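Glutathione S-transferase 1 (Ascaris suum, PDB 4Q5F) conjugates reduced glutathione to a wide range of hydrophobic electrophiles of internal or foreign origin, and can also act as a glutathione peroxidase. Local coordinates at residues B[104-109]-B[142-147]; B[174-179]-B[184-189]; B[150-153]-B[159-162]; B[78-83]-B[165-170]. All blocks are in the same frame, centred on the assembly; numbering follows the deposited sequence.

How the contacts relate
A helical domain and a thioredoxin-like domain meet in this chain, and the four contacts follow that division. Contact 4 joins the two domains; contacts 1, 2 and 3 lie within the helical one. Contact 1 meets contact 4 where Phe104 CZ lies 3.5 Å from Tyr80 CE2, and contact 2 where Phe107 CZ lies 3.5 Å from Ser175 CB. Contacts 1 and 3 share helix 129-155, contacts 2 and 4 helix 167-182. Contact 3 touches contact 4 through Met160 N and Asp169 OD1, 3.3 Å apart. Contact 1 reaches a glutathione held largely by the second subunit; in contact 4 the Tyr80 side chain is about 6 Å from a bound glutathione.

Contact 1. Residues B[104-109]-B[142-147]; sequences FDQFKD and DKHLPL. With GSH (glutathione), chain C.
In the antiparallel helix pair of the C-terminal helical domain, Gln106 and Asp109 of helix 94-114 face His144 and Leu147 of helix 129-155. The short segments run at 166° with their axes 10.2 Å apart, so side chains must span the gap. Gln106 and His144 bridge it together. The Gln106 CG is anti to the backbone N (chi1 -177°) and the chain then bends at the next bond, which swings the amide across until NE2 stands 3.2 Å from His144 ND1, at the edge of the imidazole and near its plane. The amide and ring planes are 29° apart. Leu147 CD1 packs beside the amide, 3.7 Å from Gln106 NE2. The far nitrogen of the imidazole, NE2, has a weak hydrogen bond to Glu113, and the ring meets that of Phe110, so the histidine is held on more than one side. Its CE1 also lies 4.1 Å from Asp109 CB, one turn further along helix 94-114 from Gln106. The Asp109 carboxylate turns away from the helix pair, and OD2 accepts a hydrogen bond of 2.5 Å from the amine N1 of glutathione. Most of that ligand's polar grip comes from the second subunit, through Trp51, Lys55, Gln62, Leu63, Gln75 and Ser76. An acidic side chain lent across the dimer interface to the gamma-glutamyl amine is characteristic of sigma-class glutathione transferase sites.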
loop_
_atom_site.group_PDB
_atom_site.type_symbol
_atom_site.label_atom_id
_atom_site.label_comp_id
_atom_site.label_asym_id
_atom_site.label_seq_id
_atom_site.Cartn_x
_atom_site.Cartn_y
_atom_site.Cartn_z
ATOM N N PHE B 104 7.802 4.204 -0.468
ATOM C CA PHE B 104 6.855 3.961 -1.549
ATOM C C PHE B 104 5.415 4.107 -1.064
ATOM O O PHE B 104 4.551 4.563 -1.812
ATOM C CB PHE B 104 7.054 2.584 -2.183
ATOM C CG PHE B 104 6.181 2.352 -3.382
ATOM C CD1 PHE B 104 6.479 2.954 -4.593
ATOM C CD2 PHE B 104 5.055 1.551 -3.297
ATOM C CE1 PHE B 104 5.675 2.754 -5.700
ATOM C CE2 PHE B 104 4.248 1.346 -4.403
ATOM C CZ PHE B 104 4.559 1.948 -5.604
ATOM N N ASP B 105 5.160 3.722 0.183
ATOM C CA ASP B 105 3.839 3.899 0.776
ATOM C C ASP B 105 3.497 5.382 0.898
ATOM O O ASP B 105 2.341 5.776 0.740
ATOM C CB ASP B 105 3.763 3.239 2.156
ATOM C CG ASP B 105 3.482 1.747 2.084
ATOM O OD1 ASP B 105 3.250 1.222 0.973
ATOM O OD2 ASP B 105 3.481 1.096 3.150
ATOM N N GLN B 106 4.499 6.204 1.188
ATOM C CA GLN B 106 4.286 7.643 1.273
ATOM C C GLN B 106 4.011 8.197 -0.120
ATOM O O GLN B 106 3.165 9.075 -0.298
ATOM C CB GLN B 106 5.495 8.349 1.891
ATOM C CG GLN B 106 5.300 9.849 2.083
ATOM C CD GLN B 106 4.138 10.175 3.004
ATOM O OE1 GLN B 106 3.795 9.393 3.889
ATOM N NE2 GLN B 106 3.523 11.334 2.796
ATOM N N PHE B 107 4.738 7.680 -1.104
ATOM C CA PHE B 107 4.489 8.025 -2.497
ATOM C C PHE B 107 3.077 7.604 -2.890
ATOM O O PHE B 107 2.396 8.300 -3.643
ATOM C CB PHE B 107 5.516 7.351 -3.406
ATOM C CG PHE B 107 5.077 7.242 -4.837
ATOM C CD1 PHE B 107 5.150 8.334 -5.685
ATOM C CD2 PHE B 107 4.593 6.044 -5.337
ATOM C CE1 PHE B 107 4.745 8.235 -7.003
ATOM C CE2 PHE B 107 4.187 5.938 -6.654
ATOM C CZ PHE B 107 4.263 7.035 -7.488
ATOM N N LYS B 108 2.642 6.460 -2.370
ATOM C CA LYS B 108 1.292 5.971 -2.616
ATOM C C LYS B 108 0.239 6.913 -2.031
ATOM O O LYS B 108 -0.791 7.157 -2.659
ATOM C CB LYS B 108 1.119 4.562 -2.045
ATOM C CG LYS B 108 1.345 3.443 -3.060
ATOM C CD LYS B 108 1.401 2.078 -2.381
ATOM C CE LYS B 108 0.242 1.186 -2.796
ATOM N NZ LYS B 108 0.227 -0.084 -2.013
ATOM N N ASP B 109 0.496 7.439 -0.835
ATOM C CA ASP B 109 -0.410 8.405 -0.216
ATOM C C ASP B 109 -0.524 9.650 -1.088
ATOM O O ASP B 109 -1.614 10.181 -1.295
ATOM C CB ASP B 109 0.080 8.813 1.177
ATOM C CG ASP B 109 -0.149 7.738 2.223
ATOM O OD1 ASP B 109 -0.919 6.790 1.957
ATOM O OD2 ASP B 109 0.435 7.852 3.321
ATOM N N ASP B 142 2.578 20.361 -2.718
ATOM C CA ASP B 142 3.300 21.150 -1.729
ATOM C C ASP B 142 3.498 20.402 -0.413
ATOM O O ASP B 142 4.483 20.633 0.287
ATOM C CB ASP B 142 2.578 22.475 -1.479
ATOM C CG ASP B 142 2.645 23.412 -2.676
ATOM O OD1 ASP B 142 3.013 22.949 -3.777
ATOM O OD2 ASP B 142 2.321 24.607 -2.519
ATOM N N LYS B 143 2.571 19.512 -0.073
ATOM C CA LYS B 143 2.704 18.729 1.155
ATOM C C LYS B 143 3.692 17.578 0.993
ATOM O O LYS B 143 4.534 17.347 1.860
ATOM C CB LYS B 143 1.353 18.163 1.602
ATOM C CG LYS B 143 1.403 17.541 2.997
ATOM C CD LYS B 143 0.192 16.676 3.313
ATOM C CE LYS B 143 0.057 16.478 4.819
ATOM N NZ LYS B 143 -0.796 15.311 5.178
ATOM N N HIS B 144 3.587 16.858 -0.121
ATOM C CA HIS B 144 4.257 15.567 -0.259
ATOM C C HIS B 144 5.685 15.629 -0.800
ATOM O O HIS B 144 6.550 14.880 -0.345
ATOM C CB HIS B 144 3.412 14.634 -1.124
ATOM C CG HIS B 144 2.211 14.090 -0.417
ATOM N ND1 HIS B 144 2.281 13.007 0.433
ATOM C CD2 HIS B 144 0.917 14.485 -0.421
ATOM C CE1 HIS B 144 1.074 12.754 0.915
ATOM N NE2 HIS B 144 0.233 13.635 0.415
ATOM N N LEU B 145 5.932 16.505 -1.768
ATOM C CA LEU B 145 7.261 16.609 -2.365
ATOM C C LEU B 145 8.353 16.921 -1.335
ATOM O O LEU B 145 9.412 16.295 -1.357
ATOM C CB LEU B 145 7.277 17.645 -3.492
ATOM C CG LEU B 145 6.472 17.304 -4.751
ATOM C CD1 LEU B 145 6.695 18.368 -5.814
ATOM C CD2 LEU B 145 6.820 15.927 -5.304
ATOM N N PRO B 146 8.109 17.889 -0.436
ATOM C CA PRO B 146 9.120 18.121 0.603
ATOM C C PRO B 146 9.404 16.880 1.453
ATOM O O PRO B 146 10.536 16.687 1.896
ATOM C CB PRO B 146 8.506 19.229 1.473
ATOM C CG PRO B 146 7.181 19.562 0.872
ATOM C CD PRO B 146 7.112 18.970 -0.487
ATOM N N LEU B 147 8.390 16.048 1.671
ATOM C CA LEU B 147 8.560 14.836 2.468
ATOM C C LEU B 147 9.388 13.789 1.722
ATOM O O LEU B 147 10.204 13.092 2.324
ATOM C CB LEU B 147 7.199 14.257 2.868
ATOM C CG LEU B 147 6.321 15.191 3.707
ATOM C CD1 LEU B 147 4.921 14.623 3.874
ATOM C CD2 LEU B 147 6.952 15.455 5.068
HETATM N N1 GSH C . -0.101 6.215 5.197
HETATM C CA1 GSH C . 0.113 6.373 6.590
HETATM C C1 GSH C . 0.260 5.012 7.230
HETATM O O11 GSH C . 0.975 4.870 8.254
HETATM O O12 GSH C . -0.333 4.019 6.740
HETATM C CB1 GSH C . -1.070 7.113 7.191
HETATM C CG1 GSH C . -0.748 7.520 8.634
HETATM C CD1 GSH C . -1.803 8.503 9.162
HETATM O OE1 GSH C . -2.676 8.910 8.428
HETATM N N2 GSH C . -1.735 8.937 10.534
HETATM C CA2 GSH C . -2.681 9.860 11.079
HETATM C C2 GSH C . -1.902 11.001 11.717
HETATM O O2 GSH C . -0.717 10.847 11.975
HETATM C CB2 GSH C . -3.524 9.190 12.130
HETATM S SG2 GSH C . -4.338 7.780 11.445
HETATM N N3 GSH C . -2.552 12.255 12.028
HETATM C CA3 GSH C . -1.800 13.329 12.628
HETATM C C3 GSH C . -1.112 14.156 11.540
HETATM O O31 GSH C . -1.027 13.712 10.365
HETATM O O32 GSH C . -0.630 15.281 11.823
#

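Contact 2. Residues B[174-179]-B[184-189]; sequences DSLASW and PDFLSG
The ring of Phe186 presents two different surfaces to helix 167-182: a face to Trp179 and an edge to Leu176. Over the face sits Trp179 CB, 4.2 Å from the ring centroid and 19° off the ring normal, a CH-pi contact displaced toward the rim. At the edge, in the plane of the ring, comes Leu176 CD2, 3.8 Å from Phe186 CE2, the two side chains crossing at about a right angle. One phenyl group thus fits into the corner between side chains a turn apart on the helix. Its CG is anti to the backbone N (chi1 177°), which extends the ring from the loop toward that corner. The indole of Trp179 leads away from the loop, leaving only the CB as the point of touch. Each segment also has polar bonds of its own. Asp174 O accepts from Ser178 N at 3.0 Å and from Ser178 OG at 3.1 Å, the two donors approaching from opposite faces of the carbonyl plane; the same hydroxyl also bonds Arg24. In the loop, Ser188 OG donates to the anti lone pair of Asp185 OD1 at 3.1 Å. The loop folds back here between helices 167-182 and 191-201. Trp179 packs on Met111 and Leu114 of helix 94-114 and Phe186 on Phe110 of the same helix, while Leu176 and Leu187 both lean on Ile197 of helix 191-201.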
loop_
_atom_site.group_PDB
_atom_site.type_symbol
_atom_site.label_atom_id
_atom_site.label_comp_id
_atom_site.label_asym_id
_atom_site.label_seq_id
_atom_site.Cartn_x
_atom_site.Cartn_y
_atom_site.Cartn_z
ATOM N N ASP B 174 9.443 7.292 -12.383
ATOM C CA ASP B 174 8.697 7.186 -13.632
ATOM C C ASP B 174 7.355 7.892 -13.504
ATOM O O ASP B 174 6.941 8.630 -14.398
ATOM C CB ASP B 174 8.474 5.724 -14.018
ATOM C CG ASP B 174 7.764 5.576 -15.351
ATOM O OD1 ASP B 174 8.408 5.808 -16.397
ATOM O OD2 ASP B 174 6.566 5.225 -15.353
ATOM N N SER B 175 6.679 7.661 -12.381
ATOM C CA SER B 175 5.368 8.251 -12.138
ATOM C C SER B 175 5.474 9.768 -12.011
ATOM O O SER B 175 4.692 10.502 -12.613
ATOM C CB SER B 175 4.742 7.662 -10.874
ATOM O OG SER B 175 4.802 6.248 -10.890
ATOM N N LEU B 176 6.440 10.230 -11.220
ATOM C CA LEU B 176 6.677 11.660 -11.054
ATOM C C LEU B 176 6.980 12.311 -12.397
ATOM O O LEU B 176 6.474 13.392 -12.701
ATOM C CB LEU B 176 7.842 11.906 -10.092
ATOM C CG LEU B 176 7.628 11.555 -8.619
ATOM C CD1 LEU B 176 8.889 11.859 -7.822
ATOM C CD2 LEU B 176 6.438 12.300 -8.039
ATOM N N ALA B 177 7.806 11.644 -13.197
ATOM C CA ALA B 177 8.171 12.140 -14.519
ATOM C C ALA B 177 6.933 12.328 -15.386
ATOM O O ALA B 177 6.805 13.326 -16.094
ATOM C CB ALA B 177 9.141 11.182 -15.187
ATOM N N SER B 178 6.020 11.365 -15.322
ATOM C CA SER B 178 4.794 11.418 -16.109
ATOM C C SER B 178 3.871 12.532 -15.622
ATOM O O SER B 178 3.280 13.253 -16.424
ATOM C CB SER B 178 4.062 10.075 -16.049
ATOM O OG SER B 178 4.858 9.041 -16.598
ATOM N N TRP B 179 3.750 12.669 -14.306
ATOM C CA TRP B 179 2.905 13.704 -13.721
ATOM C C TRP B 179 3.424 15.098 -14.046
ATOM O O TRP B 179 2.663 16.065 -14.055
ATOM C CB TRP B 179 2.802 13.524 -12.206
ATOM C CG TRP B 179 1.711 12.592 -11.813
ATOM C CD1 TRP B 179 1.842 11.302 -11.393
ATOM C CD2 TRP B 179 0.306 12.872 -11.820
ATOM N NE1 TRP B 179 0.607 10.762 -11.132
ATOM C CE2 TRP B 179 -0.353 11.707 -11.385
ATOM C CE3 TRP B 179 -0.455 13.997 -12.148
ATOM C CZ2 TRP B 179 -1.740 11.632 -11.271
ATOM C CZ3 TRP B 179 -1.831 13.922 -12.034
ATOM C CH2 TRP B 179 -2.460 12.748 -11.600
ATOM N N PRO B 184 2.138 21.652 -15.008
ATOM C CA PRO B 184 3.335 22.463 -15.252
ATOM C C PRO B 184 3.996 22.902 -13.950
ATOM O O PRO B 184 3.302 23.273 -13.003
ATOM C CB PRO B 184 2.794 23.681 -16.013
ATOM C CG PRO B 184 1.445 23.277 -16.508
ATOM C CD PRO B 184 0.917 22.319 -15.494
ATOM N N ASP B 185 5.324 22.842 -13.913
ATOM C CA ASP B 185 6.092 23.263 -12.745
ATOM C C ASP B 185 5.780 22.386 -11.530
ATOM O O ASP B 185 5.897 22.822 -10.384
ATOM C CB ASP B 185 5.831 24.742 -12.440
ATOM C CG ASP B 185 6.039 25.631 -13.652
ATOM O OD1 ASP B 185 7.209 25.916 -13.991
ATOM O OD2 ASP B 185 5.032 26.047 -14.263
ATOM N N PHE B 186 5.384 21.147 -11.807
ATOM C CA PHE B 186 5.113 20.138 -10.788
ATOM C C PHE B 186 6.314 19.908 -9.871
ATOM O O PHE B 186 6.157 19.678 -8.674
ATOM C CB PHE B 186 4.734 18.832 -11.489
ATOM C CG PHE B 186 4.493 17.678 -10.563
ATOM C CD1 PHE B 186 3.351 17.625 -9.782
ATOM C CD2 PHE B 186 5.393 16.627 -10.499
ATOM C CE1 PHE B 186 3.123 16.555 -8.939
ATOM C CE2 PHE B 186 5.169 15.553 -9.660
ATOM C CZ PHE B 186 4.033 15.515 -8.879
ATOM N N LEU B 187 7.512 19.964 -10.443
ATOM C CA LEU B 187 8.740 19.746 -9.685
ATOM C C LEU B 187 9.494 21.043 -9.428
ATOM O O LEU B 187 10.515 21.047 -8.737
ATOM C CB LEU B 187 9.649 18.768 -10.426
ATOM C CG LEU B 187 9.105 17.347 -10.578
ATOM C CD1 LEU B 187 10.096 16.500 -11.355
ATOM C CD2 LEU B 187 8.808 16.717 -9.222
ATOM N N SER B 188 8.999 22.140 -9.992
ATOM C CA SER B 188 9.613 23.443 -9.782
ATOM C C SER B 188 9.707 23.755 -8.293
ATOM O O SER B 188 8.696 23.770 -7.593
ATOM C CB SER B 188 8.806 24.525 -10.494
ATOM O OG SER B 188 8.894 24.383 -11.901
ATOM N N GLY B 189 10.928 23.992 -7.820
ATOM C CA GLY B 189 11.181 24.262 -6.415
ATOM C C GLY B 189 11.866 23.105 -5.705
ATOM O O GLY B 189 12.296 23.237 -4.558
#

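Contact 3. Residues B[150-153]-B[159-162]; sequences KFLA and YMVG
Met160 lodges its thioether against Phe151 and Leu152 where the loop after helix 129-155 doubles back on the helix's last turns, inside the all-helical C-terminal domain. The bump is the sulfur. Met160 SD lies 3.8 Å from Phe151 CD1 and also 3.8 Å from Leu152 CB, filling the groove between two consecutive residues of the helix. With respect to the phenyl group this is a Met-aromatic contact of oblique type, SD being 5.1 Å from the ring centroid and 72° off its normal. The Met160 chain bends at its second torsion (chi2 -61°), and this curl carries the sulfur back toward the helix. A second, smaller fit lies beside the first. Phe151 CE1 comes 3.5 Å from Met160 O, which stands oblique to the ring, and Val161 CG2 closes against the ring edge, near its plane, 4.1 Å from Phe151 CE1. Leu152 supplies the third bump, its CD1 resting 3.6 Å from Tyr159 O. The Tyr159 carbonyl is hydrogen-bonded to the Ser155 hydroxyl, which bonds Leu152 O as well and so ties helix end to loop. The ring of Tyr159 turns off the other way, to meet His199 with the planes about perpendicular. Ile103 of helix 94-114 touches both Phe151 and Met160, and Tyr196 of helix 191-201 touches Leu152 and Met160. Beyond the sulfur, the methyl CE of Met160 finishes 4.0 Å from Leu152 CB.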
loop_
_atom_site.group_PDB
_atom_site.type_symbol
_atom_site.label_atom_id
_atom_site.label_comp_id
_atom_site.label_asym_id
_atom_site.label_seq_id
_atom_site.Cartn_x
_atom_site.Cartn_y
_atom_site.Cartn_z
ATOM N N LYS B 150 12.933 15.284 1.664
ATOM C CA LYS B 150 13.524 15.149 2.993
ATOM C C LYS B 150 14.115 13.757 3.163
ATOM O O LYS B 150 15.262 13.598 3.579
ATOM C CB LYS B 150 12.461 15.394 4.067
ATOM C CG LYS B 150 12.831 14.878 5.457
ATOM C CD LYS B 150 11.789 15.264 6.495
ATOM C CE LYS B 150 12.070 14.597 7.832
ATOM N NZ LYS B 150 11.242 15.169 8.931
ATOM N N PHE B 151 13.307 12.753 2.843
ATOM C CA PHE B 151 13.705 11.357 2.949
ATOM C C PHE B 151 14.920 11.082 2.071
ATOM O O PHE B 151 15.847 10.378 2.470
ATOM C CB PHE B 151 12.546 10.464 2.511
ATOM C CG PHE B 151 12.693 9.027 2.918
ATOM C CD1 PHE B 151 13.395 8.134 2.127
ATOM C CD2 PHE B 151 12.114 8.565 4.087
ATOM C CE1 PHE B 151 13.523 6.810 2.500
ATOM C CE2 PHE B 151 12.237 7.243 4.463
ATOM C CZ PHE B 151 12.942 6.365 3.670
ATOM N N LEU B 152 14.900 11.647 0.869
ATOM C CA LEU B 152 15.986 11.480 -0.085
ATOM C C LEU B 152 17.290 12.051 0.459
ATOM O O LEU B 152 18.377 11.603 0.091
ATOM C CB LEU B 152 15.626 12.168 -1.403
ATOM C CG LEU B 152 16.694 12.173 -2.497
ATOM C CD1 LEU B 152 17.124 10.757 -2.856
ATOM C CD2 LEU B 152 16.172 12.901 -3.725
ATOM N N ALA B 153 17.174 13.043 1.338
ATOM C CA ALA B 153 18.343 13.713 1.897
ATOM C C ALA B 153 18.950 12.929 3.058
ATOM O O ALA B 153 20.106 13.157 3.415
ATOM C CB ALA B 153 17.983 15.121 2.341
ATOM N N TYR B 159 19.794 7.742 -4.132
ATOM C CA TYR B 159 18.534 7.005 -4.019
ATOM C C TYR B 159 17.893 7.164 -2.645
ATOM O O TYR B 159 18.537 7.613 -1.698
ATOM C CB TYR B 159 18.769 5.525 -4.327
ATOM C CG TYR B 159 19.477 5.318 -5.649
ATOM C CD1 TYR B 159 18.863 5.664 -6.844
ATOM C CD2 TYR B 159 20.761 4.794 -5.702
ATOM C CE1 TYR B 159 19.504 5.490 -8.054
ATOM C CE2 TYR B 159 21.411 4.615 -6.913
ATOM C CZ TYR B 159 20.775 4.967 -8.085
ATOM O OH TYR B 159 21.408 4.797 -9.294
ATOM N N MET B 160 16.616 6.799 -2.554
ATOM C CA MET B 160 15.862 6.928 -1.313
ATOM C C MET B 160 16.508 6.098 -0.219
ATOM O O MET B 160 16.679 6.570 0.905
ATOM C CB MET B 160 14.410 6.483 -1.519
ATOM C CG MET B 160 13.580 7.446 -2.351
ATOM S SD MET B 160 13.452 9.071 -1.582
ATOM C CE MET B 160 12.579 9.980 -2.850
ATOM N N VAL B 161 16.862 4.862 -0.557
ATOM C CA VAL B 161 17.498 3.956 0.387
ATOM C C VAL B 161 18.730 3.327 -0.259
ATOM O O VAL B 161 18.686 2.910 -1.416
ATOM C CB VAL B 161 16.543 2.819 0.821
ATOM C CG1 VAL B 161 17.130 2.067 2.022
ATOM C CG2 VAL B 161 15.126 3.353 1.114
ATOM N N GLY B 162 19.829 3.272 0.489
ATOM C CA GLY B 162 21.030 2.588 0.041
ATOM C C GLY B 162 21.778 3.301 -1.068
ATOM O O GLY B 162 21.341 4.338 -1.567
#

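Contact 4. Residues B[78-83]-B[165-170]; sequences AIYRYL and VTWADL
Trp167 lays one face of its indole on helix 76-86, against Tyr80 and Arg81. The aromatic contact is a CH-pi one: Arg81 CA sits 4.2 Å from the centroid of the five-membered ring, 20° off its normal. Trp167 has CG between its backbone N and carbonyl carbon (chi1 62°), which sends the ring out from the first helical turn, with Ala168 CB under the opposite face. Apolar contact completes the fit, Tyr80 CB coming 3.4 Å from Trp167 CE3, while the phenol leads away so that its hydroxyl bonds Leu26 O. Among charged groups, the Arg81 guanidinium stands nearly perpendicular to the indole, at 88°, with salt bridges to Asp101 of this chain and to Asp101 of the second subunit. Capping holds the other partner: Thr166, the N-cap of helix 167-182, gives its N-H to Asp169 OD2 at 2.8 Å, one half of a capping box. Val165 CG2 and Leu170 CD2, 3.8 Å apart, bracket that turn as a hydrophobic staple. This capped helix start, pressed on the last helix of the thioredoxin-like domain, is typical of the glutathione transferase interdomain interface.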
loop_
_atom_site.group_PDB
_atom_site.type_symbol
_atom_site.label_atom_id
_atom_site.label_comp_id
_atom_site.label_asym_id
_atom_site.label_seq_id
_atom_site.Cartn_x
_atom_site.Cartn_y
_atom_site.Cartn_z
ATOM N N ALA B 78 2.450 -5.267 -4.560
ATOM C CA ALA B 78 2.886 -6.615 -4.225
ATOM C C ALA B 78 3.742 -7.167 -5.359
ATOM O O ALA B 78 4.701 -7.901 -5.124
ATOM C CB ALA B 78 1.688 -7.517 -3.974
ATOM N N ILE B 79 3.390 -6.805 -6.590
ATOM C CA ILE B 79 4.146 -7.234 -7.762
ATOM C C ILE B 79 5.522 -6.573 -7.787
ATOM O O ILE B 79 6.527 -7.237 -8.038
ATOM C CB ILE B 79 3.382 -6.924 -9.073
ATOM C CG1 ILE B 79 2.107 -7.767 -9.144
ATOM C CG2 ILE B 79 4.257 -7.201 -10.296
ATOM C CD1 ILE B 79 1.148 -7.356 -10.243
ATOM N N TYR B 80 5.564 -5.267 -7.532
ATOM C CA TYR B 80 6.825 -4.535 -7.490
ATOM C C TYR B 80 7.776 -5.174 -6.484
ATOM O O TYR B 80 8.938 -5.439 -6.790
ATOM C CB TYR B 80 6.606 -3.077 -7.080
ATOM C CG TYR B 80 5.642 -2.283 -7.935
ATOM C CD1 TYR B 80 5.382 -2.635 -9.252
ATOM C CD2 TYR B 80 4.999 -1.163 -7.418
ATOM C CE1 TYR B 80 4.503 -1.899 -10.028
ATOM C CE2 TYR B 80 4.120 -0.426 -8.183
ATOM C CZ TYR B 80 3.878 -0.795 -9.487
ATOM O OH TYR B 80 3.003 -0.058 -10.247
ATOM N N ARG B 81 7.265 -5.411 -5.280
ATOM C CA ARG B 81 8.074 -5.918 -4.182
ATOM C C ARG B 81 8.567 -7.332 -4.467
ATOM O O ARG B 81 9.717 -7.671 -4.176
ATOM C CB ARG B 81 7.266 -5.901 -2.882
ATOM C CG ARG B 81 8.074 -6.285 -1.648
ATOM C CD ARG B 81 7.290 -6.069 -0.359
ATOM N NE ARG B 81 6.727 -4.720 -0.276
ATOM C CZ ARG B 81 5.459 -4.401 -0.535
ATOM N NH1 ARG B 81 4.575 -5.330 -0.887
ATOM N NH2 ARG B 81 5.066 -3.140 -0.431
ATOM N N TYR B 82 7.692 -8.155 -5.033
ATOM C CA TYR B 82 8.048 -9.529 -5.352
ATOM C C TYR B 82 9.185 -9.557 -6.368
ATOM O O TYR B 82 10.176 -10.262 -6.186
ATOM C CB TYR B 82 6.841 -10.294 -5.897
ATOM C CG TYR B 82 7.179 -11.699 -6.333
ATOM C CD1 TYR B 82 7.302 -12.723 -5.403
ATOM C CD2 TYR B 82 7.384 -12.001 -7.671
ATOM C CE1 TYR B 82 7.618 -14.011 -5.797
ATOM C CE2 TYR B 82 7.700 -13.285 -8.075
ATOM C CZ TYR B 82 7.815 -14.285 -7.134
ATOM O OH TYR B 82 8.128 -15.564 -7.527
ATOM N N LEU B 83 9.035 -8.783 -7.437
ATOM C CA LEU B 83 10.075 -8.670 -8.451
ATOM C C LEU B 83 11.349 -8.080 -7.863
ATOM O O LEU B 83 12.451 -8.545 -8.151
ATOM C CB LEU B 83 9.590 -7.793 -9.608
ATOM C CG LEU B 83 8.824 -8.496 -10.731
ATOM C CD1 LEU B 83 7.871 -9.540 -10.192
ATOM C CD2 LEU B 83 8.065 -7.478 -11.569
ATOM N N VAL B 165 20.203 1.474 -6.787
ATOM C CA VAL B 165 18.795 1.621 -7.136
ATOM C C VAL B 165 17.933 0.498 -6.554
ATOM O O VAL B 165 18.379 -0.645 -6.443
ATOM C CB VAL B 165 18.617 1.677 -8.679
ATOM C CG1 VAL B 165 18.727 0.283 -9.304
ATOM C CG2 VAL B 165 17.297 2.330 -9.049
ATOM N N THR B 166 16.702 0.839 -6.178
ATOM C CA THR B 166 15.720 -0.141 -5.719
ATOM C C THR B 166 14.445 -0.017 -6.553
ATOM O O THR B 166 14.314 0.900 -7.363
ATOM C CB THR B 166 15.370 0.049 -4.230
ATOM O OG1 THR B 166 14.733 1.319 -4.038
ATOM C CG2 THR B 166 16.622 -0.032 -3.365
ATOM N N TRP B 167 13.506 -0.936 -6.353
ATOM C CA TRP B 167 12.282 -0.942 -7.148
ATOM C C TRP B 167 11.420 0.284 -6.864
ATOM O O TRP B 167 10.698 0.755 -7.742
ATOM C CB TRP B 167 11.476 -2.223 -6.908
ATOM C CG TRP B 167 10.999 -2.411 -5.495
ATOM C CD1 TRP B 167 11.611 -3.133 -4.512
ATOM C CD2 TRP B 167 9.801 -1.881 -4.911
ATOM N NE1 TRP B 167 10.873 -3.084 -3.355
ATOM C CE2 TRP B 167 9.756 -2.321 -3.575
ATOM C CE3 TRP B 167 8.765 -1.075 -5.392
ATOM C CZ2 TRP B 167 8.717 -1.982 -2.710
ATOM C CZ3 TRP B 167 7.734 -0.740 -4.532
ATOM C CH2 TRP B 167 7.717 -1.193 -3.207
ATOM N N ALA B 168 11.498 0.801 -5.643
ATOM C CA ALA B 168 10.755 2.002 -5.283
ATOM C C ALA B 168 11.259 3.189 -6.091
ATOM O O ALA B 168 10.475 4.031 -6.528
ATOM C CB ALA B 168 10.879 2.281 -3.794
ATOM N N ASP B 169 12.572 3.248 -6.292
ATOM C CA ASP B 169 13.174 4.315 -7.083
ATOM C C ASP B 169 12.647 4.299 -8.513
ATOM O O ASP B 169 12.299 5.340 -9.070
ATOM C CB ASP B 169 14.697 4.178 -7.098
ATOM C CG ASP B 169 15.314 4.339 -5.720
ATOM O OD1 ASP B 169 14.978 5.322 -5.026
ATOM O OD2 ASP B 169 16.134 3.479 -5.330
ATOM N N LEU B 170 12.589 3.108 -9.103
ATOM C CA LEU B 170 12.171 2.955 -10.491
ATOM C C LEU B 170 10.726 3.400 -10.712
ATOM O O LEU B 170 10.423 4.106 -11.674
ATOM C CB LEU B 170 12.331 1.498 -10.931
ATOM C CG LEU B 170 13.747 0.918 -10.844
ATOM C CD1 LEU B 170 13.736 -0.566 -11.176
ATOM C CD2 LEU B 170 14.698 1.665 -11.766
#